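Citrate lyase (Yersinia pestis, PDB 3QLL) is a putative citrate lyase beta subunit, similar to CitE, that probably uses magnesium in a lyase reaction. Local coordinates at residues W48-A53 and A252-H257; A209-V214 and S246-S251. One frame throughout, in Å; residues are numbered along the deposited sequence.

Contact 1 of 2, residues W48-A53 and A252-H257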
loop_
_atom_site.group_PDB
_atom_site.type_symbol
_atom_site.label_atom_id
_atom_site.label_comp_id
_atom_site.label_asym_id
_atom_site.label_seq_id
_atom_site.Cartn_x
_atom_site.Cartn_y
_atom_site.Cartn_z
ATOM N N TRP A 48 -18.371 11.556 14.876
ATOM C CA TRP A 48 -17.689 12.765 15.308
ATOM C C TRP A 48 -18.134 13.950 14.466
ATOM O O TRP A 48 -17.876 13.993 13.264
ATOM C CB TRP A 48 -16.166 12.596 15.200
ATOM C CG TRP A 48 -15.627 11.577 16.145
ATOM C CD1 TRP A 48 -15.935 10.242 16.174
ATOM C CD2 TRP A 48 -14.655 11.783 17.169
ATOM N NE1 TRP A 48 -15.235 9.615 17.159
ATOM C CE2 TRP A 48 -14.422 10.526 17.781
ATOM C CE3 TRP A 48 -13.938 12.898 17.617
ATOM C CZ2 TRP A 48 -13.525 10.356 18.842
ATOM C CZ3 TRP A 48 -13.049 12.735 18.678
ATOM C CH2 TRP A 48 -12.845 11.473 19.275
ATOM N N LEU A 49 -18.789 14.915 15.086
ATOM C CA LEU A 49 -19.370 16.038 14.341
ATOM C C LEU A 49 -18.552 17.297 14.501
ATOM O O LEU A 49 -18.415 17.814 15.620
ATOM C CB LEU A 49 -20.795 16.297 14.784
ATOM C CG LEU A 49 -21.542 17.420 14.069
ATOM C CD1 LEU A 49 -21.743 17.260 12.530
ATOM C CD2 LEU A 49 -22.867 17.554 14.792
ATOM N N PHE A 50 -18.064 17.815 13.374
ATOM C CA PHE A 50 -17.366 19.100 13.343
ATOM C C PHE A 50 -18.403 20.213 13.355
ATOM O O PHE A 50 -19.267 20.256 12.499
ATOM C CB PHE A 50 -16.489 19.241 12.086
ATOM C CG PHE A 50 -15.236 18.429 12.102
ATOM C CD1 PHE A 50 -14.130 18.840 12.843
ATOM C CD2 PHE A 50 -15.136 17.259 11.342
ATOM C CE1 PHE A 50 -12.964 18.096 12.842
ATOM C CE2 PHE A 50 -13.957 16.513 11.333
ATOM C CZ PHE A 50 -12.876 16.933 12.088
ATOM N N THR A 51 -18.316 21.103 14.333
ATOM C CA THR A 51 -19.057 22.351 14.249
ATOM C C THR A 51 -18.145 23.545 14.563
ATOM O O THR A 51 -17.419 23.553 15.568
ATOM C CB THR A 51 -20.281 22.354 15.222
ATOM O OG1 THR A 51 -19.868 21.977 16.544
ATOM C CG2 THR A 51 -21.315 21.357 14.750
ATOM N N PRO A 52 -18.195 24.565 13.695
ATOM C CA PRO A 52 -17.379 25.772 13.825
ATOM C C PRO A 52 -17.719 26.473 15.118
ATOM O O PRO A 52 -18.879 26.424 15.542
ATOM C CB PRO A 52 -17.782 26.614 12.617
ATOM C CG PRO A 52 -19.117 26.075 12.199
ATOM C CD PRO A 52 -19.066 24.611 12.512
ATOM N N ALA A 53 -16.744 27.118 15.739
ATOM C CA ALA A 53 -17.001 27.756 17.012
ATOM C C ALA A 53 -18.065 28.808 16.784
ATOM O O ALA A 53 -18.961 28.952 17.604
ATOM C CB ALA A 53 -15.738 28.353 17.599
ATOM N N ALA A 252 -15.333 4.391 13.328
ATOM C CA ALA A 252 -16.153 5.585 13.390
ATOM C C ALA A 252 -15.932 6.422 12.167
ATOM O O ALA A 252 -14.970 6.223 11.451
ATOM C CB ALA A 252 -15.861 6.382 14.644
ATOM N N LYS A 253 -16.773 7.426 11.995
ATOM C CA LYS A 253 -16.666 8.314 10.855
ATOM C C LYS A 253 -17.062 9.754 11.246
ATOM O O LYS A 253 -18.041 9.972 11.971
ATOM C CB LYS A 253 -17.548 7.799 9.698
ATOM C CG LYS A 253 -17.526 8.617 8.423
ATOM C CD LYS A 253 -18.279 7.891 7.294
ATOM C CE LYS A 253 -18.237 8.677 5.970
ATOM N NZ LYS A 253 -16.869 8.759 5.382
ATOM N N ALA A 254 -16.288 10.722 10.754
ATOM C CA ALA A 254 -16.572 12.126 11.008
ATOM C C ALA A 254 -17.720 12.635 10.157
ATOM O O ALA A 254 -18.160 11.996 9.179
ATOM C CB ALA A 254 -15.319 12.985 10.778
ATOM N N ALA A 255 -18.165 13.838 10.471
ATOM C CA ALA A 255 -19.337 14.378 9.811
ATOM C C ALA A 255 -19.219 15.885 9.835
ATOM O O ALA A 255 -18.578 16.439 10.711
ATOM C CB ALA A 255 -20.631 13.904 10.510
ATOM N N ILE A 256 -19.870 16.549 8.893
ATOM C CA ILE A 256 -19.747 17.992 8.799
ATOM C C ILE A 256 -21.140 18.596 8.787
ATOM O O ILE A 256 -21.288 19.800 8.636
ATOM C CB ILE A 256 -18.950 18.430 7.531
ATOM C CG1 ILE A 256 -19.119 17.424 6.392
ATOM C CG2 ILE A 256 -17.472 18.569 7.849
ATOM C CD1 ILE A 256 -20.411 17.544 5.643
ATOM N N HIS A 257 -22.147 17.754 9.018
ATOM C CA HIS A 257 -23.540 18.197 9.098
ATOM C C HIS A 257 -24.383 17.190 9.891
ATOM O O HIS A 257 -24.249 15.979 9.691
ATOM C CB HIS A 257 -24.119 18.368 7.685
ATOM C CG HIS A 257 -25.444 19.064 7.658
ATOM N ND1 HIS A 257 -26.573 18.540 8.252
ATOM C CD2 HIS A 257 -25.822 20.245 7.109
ATOM C CE1 HIS A 257 -27.588 19.368 8.070
ATOM N NE2 HIS A 257 -27.159 20.408 7.378
#
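W48 and L49 pair with A254 and A255 in parallel register, joining strand 48-52 to strand 252-255 with only 17° between their directions. The backbone ladder is uneven. F50 N donates to A255 O in a nearly straight bond of 3.0 Å (173° at the hydrogen). The other two bonds, W48 N to K253 O and A255 N to W48 O, are weak, and W48 O is also approached by A254 CA at 3.2 Å in a CA-H...O contact.

F50 lays its ring alongside the partner strand. Its CG is anti to the carbonyl carbon (chi1 -74°), beside the backbone N, which keeps the side chain close to the A255 carbonyl. CB lies 3.8 Å from A255 O, CG stays near the same oxygen, and CD2 comes to 3.6 Å from it, so that A255 O sits at the ring edge. CD2 also has I256 CG2 as a looser neighbour, while further out CE2 packs obliquely on A254 CB at 3.8 Å. The five-membered ring of W48 meets A252 CB obliquely, CD1 lying 4.2 Å away; the indole N-H is bonded to T45. On the other face of the sheet L49 reaches along the strand, CD1 coming 4.1 Å from A255 CB and 3.6 Å from H257 N.

This pairing of the first and eighth strands closes the (beta/alpha)8, or TIM, barrel. W48, F50 and A254 face its interior, where W48 meets Y132 and F50 lies near R107, predicted to bind substrate. L49 and A255 instead pack outward on helix 261-267, K253 bridges to E241 of helix 235-248 and to D226, and strand 69-73 bonds along the far edge of strand 48-52.

Contact 2 of 2, residues A209-V214 and S246-S251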
loop_
_atom_site.group_PDB
_atom_site.type_symbol
_atom_site.label_atom_id
_atom_site.label_comp_id
_atom_site.label_asym_id
_atom_site.label_seq_id
_atom_site.Cartn_x
_atom_site.Cartn_y
_atom_site.Cartn_z
ATOM N N ALA A 209 -4.061 4.656 1.226
ATOM C CA ALA A 209 -3.849 5.533 2.371
ATOM C C ALA A 209 -4.707 5.127 3.563
ATOM O O ALA A 209 -4.254 5.155 4.705
ATOM C CB ALA A 209 -4.120 6.979 1.989
ATOM N N ARG A 210 -5.953 4.754 3.288
ATOM C CA ARG A 210 -6.911 4.396 4.354
ATOM C C ARG A 210 -6.493 3.064 4.986
ATOM O O ARG A 210 -6.603 2.917 6.193
ATOM C CB ARG A 210 -8.353 4.323 3.843
ATOM C CG ARG A 210 -9.113 5.677 3.815
ATOM C CD ARG A 210 -10.614 5.416 3.445
ATOM N NE ARG A 210 -11.519 6.546 3.668
ATOM C CZ ARG A 210 -11.880 7.357 2.656
ATOM N NH1 ARG A 210 -11.375 7.122 1.419
ATOM N NH2 ARG A 210 -12.712 8.394 2.853
ATOM N N ALA A 211 -6.088 2.093 4.163
ATOM C CA ALA A 211 -5.706 0.803 4.686
ATOM C C ALA A 211 -4.465 0.945 5.583
ATOM O O ALA A 211 -4.404 0.332 6.643
ATOM C CB ALA A 211 -5.477 -0.211 3.552
ATOM N N ARG A 212 -3.523 1.793 5.177
ATOM C CA ARG A 212 -2.323 2.053 5.963
ATOM C C ARG A 212 -2.662 2.763 7.265
ATOM O O ARG A 212 -2.051 2.492 8.301
ATOM C CB ARG A 212 -1.303 2.861 5.153
ATOM C CG ARG A 212 0.074 2.759 5.717
ATOM C CD ARG A 212 1.134 3.424 4.861
ATOM N NE ARG A 212 2.372 3.630 5.609
ATOM C CZ ARG A 212 3.353 4.386 5.162
ATOM N NH1 ARG A 212 3.206 4.967 3.983
ATOM N NH2 ARG A 212 4.463 4.547 5.874
ATOM N N LEU A 213 -3.640 3.666 7.230
ATOM C CA LEU A 213 -4.029 4.329 8.469
ATOM C C LEU A 213 -4.662 3.346 9.465
ATOM O O LEU A 213 -4.223 3.267 10.626
ATOM C CB LEU A 213 -4.979 5.485 8.195
ATOM C CG LEU A 213 -5.594 6.105 9.457
ATOM C CD1 LEU A 213 -4.505 6.708 10.323
ATOM C CD2 LEU A 213 -6.616 7.160 9.109
ATOM N N VAL A 214 -5.612 2.541 8.988
ATOM C CA VAL A 214 -6.314 1.573 9.841
ATOM C C VAL A 214 -5.309 0.581 10.461
ATOM O O VAL A 214 -5.330 0.336 11.666
ATOM C CB VAL A 214 -7.410 0.812 9.041
ATOM C CG1 VAL A 214 -7.987 -0.339 9.846
ATOM C CG2 VAL A 214 -8.502 1.760 8.662
ATOM N N SER A 246 -16.238 0.853 7.346
ATOM C CA SER A 246 -16.462 -0.156 8.351
ATOM C C SER A 246 -15.792 -1.473 7.945
ATOM O O SER A 246 -15.098 -2.087 8.742
ATOM C CB SER A 246 -17.962 -0.353 8.588
ATOM O OG SER A 246 -18.213 -1.448 9.437
ATOM N N ASP A 247 -15.939 -1.847 6.683
ATOM C CA ASP A 247 -15.320 -3.057 6.156
ATOM C C ASP A 247 -13.809 -3.001 6.201
ATOM O O ASP A 247 -13.129 -4.037 6.378
ATOM C CB ASP A 247 -15.780 -3.286 4.721
ATOM C CG ASP A 247 -17.174 -3.838 4.649
ATOM O OD1 ASP A 247 -17.738 -4.181 5.707
ATOM O OD2 ASP A 247 -17.714 -3.903 3.534
ATOM N N PHE A 248 -13.281 -1.799 5.960
ATOM C CA PHE A 248 -11.835 -1.582 6.015
ATOM C C PHE A 248 -11.253 -1.706 7.436
ATOM O O PHE A 248 -10.062 -2.019 7.598
ATOM C CB PHE A 248 -11.491 -0.209 5.419
ATOM C CG PHE A 248 -10.902 -0.265 4.079
ATOM C CD1 PHE A 248 -11.483 -1.047 3.083
ATOM C CD2 PHE A 248 -9.748 0.451 3.782
ATOM C CE1 PHE A 248 -10.938 -1.104 1.817
ATOM C CE2 PHE A 248 -9.183 0.399 2.513
ATOM C CZ PHE A 248 -9.782 -0.383 1.527
ATOM N N GLY A 249 -12.127 -1.545 8.445
ATOM C CA GLY A 249 -11.730 -1.568 9.850
ATOM C C GLY A 249 -11.784 -0.262 10.641
ATOM O O GLY A 249 -11.335 -0.212 11.767
ATOM N N PHE A 250 -12.253 0.811 10.025
ATOM C CA PHE A 250 -12.661 2.043 10.725
ATOM C C PHE A 250 -13.784 1.751 11.747
ATOM O O PHE A 250 -14.660 0.912 11.491
ATOM C CB PHE A 250 -13.151 3.121 9.725
ATOM C CG PHE A 250 -12.048 3.754 8.911
ATOM C CD1 PHE A 250 -11.341 4.850 9.394
ATOM C CD2 PHE A 250 -11.680 3.220 7.689
ATOM C CE1 PHE A 250 -10.307 5.413 8.652
ATOM C CE2 PHE A 250 -10.661 3.766 6.945
ATOM C CZ PHE A 250 -9.973 4.867 7.418
ATOM N N SER A 251 -13.725 2.417 12.905
ATOM C CA SER A 251 -14.668 2.179 13.993
ATOM C C SER A 251 -15.649 3.314 14.041
ATOM O O SER A 251 -16.656 3.235 14.748
ATOM C CB SER A 251 -13.927 2.117 15.348
ATOM O OG SER A 251 -12.892 1.145 15.324
#
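V214 presses one methyl onto the ring of F250 and turns the other to the backbone that leads into it. CG2 sits over one face of the ring, 3.6 Å from its centroid and 19° off the normal, displaced toward the rim, with CE2 as its nearest carbon at 3.4 Å. CG1, anti to the backbone N (chi1 171°), lies 3.5 Å from F248 O and touches the G249 carbonyl more loosely.

R210 and L213 also touch the F250 ring. R210 runs its aliphatic chain across at about a right angle, CB in plane at the ring edge and CG 3.8 Å from CZ, before its guanidinium, turned 76° from the ring, forms a salt bridge with D226. L213 CD2 approaches CE1 at 4.1 Å.

Here two outer helices of the barrel, 203-220 and 235-248, meet where the second ends. G249, with positive phi, closes that helix in a Schellman motif and redirects the chain toward strand 252-255; F250 follows at once and also packs on strand 224-226.

F248, in the last turn, extends the contact to A211, whose CB is 3.9 Å from CE2, while A211 N lies at the edge of the ring. The F248 ring stacks edge-to-face with W203, and P205 of the second subunit packs on F248, just as L208 of that subunit packs on A211.

From the N terminus, the chain enters the barrel along strand 47-52, half of contact 1, and then passes through the intervening strands and helices before the other half arrives. Helix 203-220 supplies the first segment of contact 2. After strand 224-226, helix 235-248 returns to meet it, closing a loop of 31 residues. The chain continues directly from S251 into A252, and strand 252-255 then completes contact 1 across 198 intervening residues. Contact 2 is therefore nested inside the loop of contact 1. Their centres lie about 18 Å apart: one joins neighbouring helices of the outer layer, the other the first and last strands of the barrel wall.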